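Local coordinates for aspartate carbamoyltransferase (Leishmania major, PDB 7K46), which probably catalyses transfer of the carbamoyl group from carbamoyl phosphate to aspartate, an early step in pyrimidine biosynthesis, at residues H153-A158 against K282-H287; A188-Y193 against D234-Y239. All blocks are in the same frame, centred on the assembly; numbering follows the deposited sequence.

Interaction 1. Residues H153-A158 against K282-H287; sequences HAELGA and KMVVMH
The flat peptide group that begins at the Leu156 carbonyl is met obliquely by Lys282, whose NZ donates to Leu156 O at 3.0 Å, 39° out of the carbonyl plane and well off the C=O direction (118°). Within 153-158, Gly157 C lies over the rim of one face of the His153 ring. In the Glu155 carboxylate, OE2 takes a salt bridge from Arg309 and a hydrogen bond from Tyr313. Glu155 OE1 lies 3.7 Å from Val284 CG1 but is hydrogen-bonded as well, so this methyl costs it no polar partner. The same methyl presses on the aliphatic part, Glu155 CB lying 3.6 Å from Val284 CG1. Glutamate suits the place because its carbons pack on a buried strand and its acid turns to helix 309-326. Leu156 uses one branch, with CD2 4.0 Å from Met283 CA. Lysine can stay extended to CE, where a bend (chi4 62°) drops NZ onto the carbonyl. A positive group there should favour the helix's C-terminal end. Gly157, with positive phi, ends the helix and still bonds from N to His153 O. The C-terminal end of helix 142-156 thus packs on strand 284-286, last of five parallel strands in the Rossmann-like Asp/Orn-binding domain of transcarbamoylases.

Interaction 2. Residues A188-Y193 against D234-Y239; sequences ALRKVY and DCDVLY
Asp234 meets three side chains of 188-193, and its path begins at CB, which lies 3.5 Å from Tyr193 OH. With CG anti to the backbone N (chi1 -167°), the carboxylate is carried between the phenol and the guanidinium of Arg190; Asp234 CG itself is 3.4 Å from Tyr193 OH. OD1 takes a weak bond from Arg190 NH1. OD2 is the busier oxygen: Tyr193 OH donates to Asp234 OD2 at 2.6 Å from the anti side, and Arg190 NH1 donates to it at 3.2 Å from the syn side, the two arriving from opposite faces of the carboxylate plane. Aspartate suits the place as a short acid whose one oxygen can accept from both. A water bridges the same OD2 to Lys191 NZ. Ring and carboxylate stand almost perpendicular, and OD2 sits at the ring's edge.

Strands 191-195 and 237-240 are not neighbours in this parallel, Rossmann-like sheet. Strand 163-167 runs between them, and its small Ala163 and Ala165 are touched by Arg190 and Tyr193 as these span the gap near the strands' N-terminal ends.

Arginine suits the span because one end-on grip serves two acceptors: besides NH1 on the carboxylate, NH2 donates to Asp234 O at 3.0 Å, nearly along the C=O axis. This fixes the guanidinium's rotation. Asp236, salt-bridged mainly to Lys280, adds a long salt bridge from OD2 to Arg190 NH2 and a shared water. Tyrosine packs its ring on Ala165 and Cys235 while its hydroxyl reaches the acid; Cys235 SG lies 3.4 Å from Tyr193 CD2, an oblique sulfur-aromatic contact. Lys191, which also bonds Gln222, donates from NZ to Tyr193 OH at 3.0 Å and probably polarises that hydroxyl toward the aspartate.

Both interactions belong to one parallel sheet and both are partly buried. Interaction 1 sets a helix against the last of its five strands, whereas interaction 2 joins segments leading into strands two places apart. They meet directly: residues 282-287 and 234-239 lead through neighbouring strands, with probable backbone hydrogen bonds from Met286 N to Leu238 O and from Leu238 N to Val284 O. Chemistry follows place. In 153-158 against 282-287 apolar branches fill the inner side and a single lysine works at the solvent-exposed margin; in 188-193 against 234-239 charge dominates, with the cysteine-tyrosine contact as its buried part. Leu156 also touches Asp236 and Val237, so the helix end that packs on 282-287 also touches 234-239.

Interaction 1. Residues H153-A158 against K282-H287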
loop_
_atom_site.group_PDB
_atom_site.type_symbol
_atom_site.label_atom_id
_atom_site.label_comp_id
_atom_site.label_asym_id
_atom_site.label_seq_id
_atom_site.Cartn_x
_atom_site.Cartn_y
_atom_site.Cartn_z
ATOM N N HIS A 153 -11.742 30.431 4.010
ATOM C CA HIS A 153 -12.859 30.630 4.935
ATOM C C HIS A 153 -12.447 30.366 6.379
ATOM O O HIS A 153 -12.812 31.120 7.293
ATOM C CB HIS A 153 -14.025 29.722 4.560
ATOM C CG HIS A 153 -15.202 29.867 5.474
ATOM N ND1 HIS A 153 -16.241 30.736 5.216
ATOM C CD2 HIS A 153 -15.483 29.286 6.664
ATOM C CE1 HIS A 153 -17.119 30.671 6.200
ATOM N NE2 HIS A 153 -16.683 29.799 7.093
ATOM N N ALA A 154 -11.703 29.286 6.606
ATOM C CA ALA A 154 -11.313 28.929 7.965
ATOM C C ALA A 154 -10.289 29.906 8.531
ATOM O O ALA A 154 -10.326 30.232 9.726
ATOM C CB ALA A 154 -10.757 27.507 7.984
ATOM N N GLU A 155 -9.367 30.385 7.690
ATOM C CA GLU A 155 -8.303 31.268 8.158
ATOM C C GLU A 155 -8.800 32.695 8.380
ATOM O O GLU A 155 -8.418 33.338 9.365
ATOM C CB GLU A 155 -7.138 31.264 7.163
ATOM C CG GLU A 155 -6.362 29.938 7.081
ATOM C CD GLU A 155 -5.449 29.710 8.282
ATOM O OE1 GLU A 155 -4.718 30.647 8.682
ATOM O OE2 GLU A 155 -5.462 28.594 8.834
ATOM N N LEU A 156 -9.639 33.213 7.478
ATOM C CA LEU A 156 -10.063 34.608 7.561
ATOM C C LEU A 156 -11.482 34.800 8.084
ATOM O O LEU A 156 -11.830 35.919 8.480
ATOM C CB LEU A 156 -9.961 35.272 6.185
ATOM C CG LEU A 156 -8.577 35.259 5.538
ATOM C CD1 LEU A 156 -8.626 35.892 4.146
ATOM C CD2 LEU A 156 -7.534 35.953 6.437
ATOM N N GLY A 157 -12.312 33.757 8.082
ATOM C CA GLY A 157 -13.681 33.846 8.534
ATOM C C GLY A 157 -14.703 33.992 7.424
ATOM O O GLY A 157 -15.896 33.799 7.674
ATOM N N ALA A 158 -14.269 34.329 6.208
ATOM C CA ALA A 158 -15.174 34.495 5.075
ATOM C C ALA A 158 -14.365 34.537 3.787
ATOM O O ALA A 158 -13.185 34.907 3.794
ATOM C CB ALA A 158 -16.011 35.778 5.201
ATOM N N LYS A 282 -4.122 40.772 9.170
ATOM C CA LYS A 282 -5.091 39.700 8.933
ATOM C C LYS A 282 -5.086 39.359 7.442
ATOM O O LYS A 282 -5.873 39.895 6.660
ATOM C CB LYS A 282 -6.476 40.119 9.418
ATOM C CG LYS A 282 -7.550 39.025 9.386
ATOM C CD LYS A 282 -8.917 39.606 9.756
ATOM C CE LYS A 282 -10.070 38.636 9.477
ATOM N NZ LYS A 282 -9.971 37.390 10.267
ATOM N N MET A 283 -4.185 38.459 7.050
ATOM C CA MET A 283 -4.157 37.923 5.693
ATOM C C MET A 283 -3.478 36.559 5.746
ATOM O O MET A 283 -2.921 36.167 6.774
ATOM C CB MET A 283 -3.455 38.889 4.718
ATOM C CG MET A 283 -1.997 39.226 5.056
ATOM S SD MET A 283 -0.815 37.930 4.556
ATOM C CE MET A 283 -0.815 38.137 2.777
ATOM N N VAL A 284 -3.540 35.821 4.634
ATOM C CA VAL A 284 -2.809 34.563 4.541
ATOM C C VAL A 284 -2.065 34.471 3.217
ATOM O O VAL A 284 -2.485 35.022 2.191
ATOM C CB VAL A 284 -3.713 33.320 4.715
ATOM C CG1 VAL A 284 -4.255 33.241 6.141
ATOM C CG2 VAL A 284 -4.839 33.314 3.682
ATOM N N VAL A 285 -0.946 33.752 3.264
ATOM C CA VAL A 285 -0.214 33.307 2.091
ATOM C C VAL A 285 -0.564 31.842 1.871
ATOM O O VAL A 285 -0.502 31.036 2.807
ATOM C CB VAL A 285 1.302 33.490 2.279
ATOM C CG1 VAL A 285 2.067 32.865 1.123
ATOM C CG2 VAL A 285 1.652 34.983 2.436
ATOM N N MET A 286 -0.933 31.499 0.646
ATOM C CA MET A 286 -1.297 30.139 0.299
ATOM C C MET A 286 -0.509 29.703 -0.931
ATOM O O MET A 286 0.030 30.523 -1.678
ATOM C CB MET A 286 -2.812 30.023 0.042
ATOM C CG MET A 286 -3.666 30.329 1.284
ATOM S SD MET A 286 -5.433 30.477 0.905
ATOM C CE MET A 286 -5.789 28.880 0.146
ATOM N N HIS A 287 -0.457 28.392 -1.134
ATOM C CA HIS A 287 0.292 27.791 -2.231
ATOM C C HIS A 287 -0.165 26.342 -2.298
ATOM O O HIS A 287 -0.144 25.652 -1.274
ATOM C CB HIS A 287 1.799 27.887 -1.970
ATOM C CG HIS A 287 2.659 27.535 -3.146
ATOM N ND1 HIS A 287 2.475 26.393 -3.897
ATOM C CD2 HIS A 287 3.736 28.165 -3.676
ATOM C CE1 HIS A 287 3.396 26.338 -4.843
ATOM N NE2 HIS A 287 4.172 27.402 -4.732
HETATM O O HOH W 1 -7.987 36.046 10.482
#

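Interaction 2. Residues A188-Y193 against D234-Y239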
loop_
_atom_site.group_PDB
_atom_site.type_symbol
_atom_site.label_atom_id
_atom_site.label_comp_id
_atom_site.label_asym_id
_atom_site.label_seq_id
_atom_site.Cartn_x
_atom_site.Cartn_y
_atom_site.Cartn_z
ATOM N N ALA A 188 -18.766 36.866 -3.446
ATOM C CA ALA A 188 -18.773 38.316 -3.643
ATOM C C ALA A 188 -17.375 38.882 -3.376
ATOM O O ALA A 188 -17.129 39.609 -2.410
ATOM C CB ALA A 188 -19.818 38.961 -2.743
ATOM N N LEU A 189 -16.445 38.524 -4.261
ATOM C CA LEU A 189 -15.079 39.012 -4.145
ATOM C C LEU A 189 -15.040 40.528 -4.275
ATOM O O LEU A 189 -15.843 41.128 -4.987
ATOM C CB LEU A 189 -14.200 38.398 -5.228
ATOM C CG LEU A 189 -14.221 36.870 -5.343
ATOM C CD1 LEU A 189 -13.299 36.474 -6.488
ATOM C CD2 LEU A 189 -13.784 36.241 -4.039
ATOM N N ARG A 190 -14.086 41.148 -3.582
ATOM C CA ARG A 190 -13.823 42.560 -3.831
ATOM C C ARG A 190 -12.913 42.737 -5.041
ATOM O O ARG A 190 -13.204 43.539 -5.934
ATOM C CB ARG A 190 -13.206 43.220 -2.595
ATOM C CG ARG A 190 -12.775 44.671 -2.835
ATOM C CD ARG A 190 -12.523 45.426 -1.536
ATOM N NE ARG A 190 -11.421 44.857 -0.765
ATOM C CZ ARG A 190 -10.138 45.098 -1.001
ATOM N NH1 ARG A 190 -9.755 45.849 -2.019
ATOM N NH2 ARG A 190 -9.215 44.564 -0.202
ATOM N N LYS A 191 -11.820 41.979 -5.109
ATOM C CA LYS A 191 -10.826 42.254 -6.135
ATOM C C LYS A 191 -9.959 41.028 -6.351
ATOM O O LYS A 191 -9.630 40.323 -5.394
ATOM C CB LYS A 191 -9.963 43.455 -5.731
ATOM C CG LYS A 191 -8.994 43.941 -6.799
ATOM C CD LYS A 191 -8.486 45.328 -6.419
ATOM C CE LYS A 191 -7.775 46.005 -7.574
ATOM N NZ LYS A 191 -7.195 47.325 -7.154
ATOM N N VAL A 192 -9.586 40.786 -7.609
ATOM C CA VAL A 192 -8.610 39.753 -7.961
ATOM C C VAL A 192 -7.439 40.435 -8.654
ATOM O O VAL A 192 -7.614 41.077 -9.701
ATOM C CB VAL A 192 -9.200 38.661 -8.873
ATOM C CG1 VAL A 192 -8.105 37.660 -9.281
ATOM C CG2 VAL A 192 -10.376 37.938 -8.204
ATOM N N TYR A 193 -6.251 40.292 -8.078
ATOM C CA TYR A 193 -5.014 40.692 -8.739
ATOM C C TYR A 193 -4.464 39.490 -9.491
ATOM O O TYR A 193 -4.351 38.401 -8.919
ATOM C CB TYR A 193 -3.980 41.190 -7.722
ATOM C CG TYR A 193 -4.344 42.482 -7.029
ATOM C CD1 TYR A 193 -4.040 43.711 -7.611
ATOM C CD2 TYR A 193 -4.984 42.481 -5.793
ATOM C CE1 TYR A 193 -4.368 44.908 -6.991
ATOM C CE2 TYR A 193 -5.315 43.685 -5.154
ATOM C CZ TYR A 193 -5.005 44.894 -5.764
ATOM O OH TYR A 193 -5.325 46.089 -5.146
ATOM N N ASP A 234 -3.009 45.602 -0.013
ATOM C CA ASP A 234 -4.438 45.544 -0.287
ATOM C C ASP A 234 -5.006 44.128 -0.223
ATOM O O ASP A 234 -6.232 43.969 -0.160
ATOM C CB ASP A 234 -4.722 46.152 -1.668
ATOM C CG ASP A 234 -6.205 46.422 -1.902
ATOM O OD1 ASP A 234 -6.860 46.982 -0.996
ATOM O OD2 ASP A 234 -6.708 46.092 -2.998
ATOM N N CYS A 235 -4.162 43.104 -0.202
ATOM C CA CYS A 235 -4.635 41.733 -0.363
ATOM C C CYS A 235 -4.932 41.053 0.969
ATOM O O CYS A 235 -4.190 41.192 1.946
ATOM C CB CYS A 235 -3.614 40.900 -1.141
ATOM S SG CYS A 235 -3.621 41.254 -2.914
ATOM N N ASP A 236 -6.025 40.299 0.984
ATOM C CA ASP A 236 -6.339 39.380 2.068
ATOM C C ASP A 236 -5.740 38.001 1.849
ATOM O O ASP A 236 -5.512 37.270 2.822
ATOM C CB ASP A 236 -7.853 39.278 2.212
ATOM C CG ASP A 236 -8.490 40.636 2.401
ATOM O OD1 ASP A 236 -8.159 41.305 3.407
ATOM O OD2 ASP A 236 -9.278 41.051 1.521
ATOM N N VAL A 237 -5.477 37.639 0.595
ATOM C CA VAL A 237 -4.867 36.360 0.236
ATOM C C VAL A 237 -3.821 36.616 -0.843
ATOM O O VAL A 237 -4.119 37.243 -1.865
ATOM C CB VAL A 237 -5.914 35.345 -0.275
ATOM C CG1 VAL A 237 -5.233 34.020 -0.692
ATOM C CG2 VAL A 237 -6.979 35.095 0.788
ATOM N N LEU A 238 -2.597 36.140 -0.609
ATOM C CA LEU A 238 -1.585 35.997 -1.653
ATOM C C LEU A 238 -1.498 34.513 -1.983
ATOM O O LEU A 238 -1.020 33.725 -1.164
ATOM C CB LEU A 238 -0.227 36.517 -1.193
ATOM C CG LEU A 238 -0.149 37.990 -0.807
ATOM C CD1 LEU A 238 1.274 38.342 -0.355
ATOM C CD2 LEU A 238 -0.589 38.852 -2.002
ATOM N N TYR A 239 -1.955 34.134 -3.174
ATOM C CA TYR A 239 -2.006 32.731 -3.593
ATOM C C TYR A 239 -0.904 32.533 -4.629
ATOM O O TYR A 239 -1.037 32.957 -5.781
ATOM C CB TYR A 239 -3.393 32.369 -4.131
ATOM C CG TYR A 239 -3.623 30.889 -4.430
ATOM C CD1 TYR A 239 -3.184 30.322 -5.622
ATOM C CD2 TYR A 239 -4.304 30.076 -3.534
ATOM C CE1 TYR A 239 -3.397 28.978 -5.908
ATOM C CE2 TYR A 239 -4.516 28.719 -3.806
ATOM C CZ TYR A 239 -4.067 28.183 -4.992
ATOM O OH TYR A 239 -4.287 26.861 -5.267
HETATM O O HOH W 2 -10.500 43.376 1.970
HETATM O O HOH W 3 -8.046 48.190 -4.407
#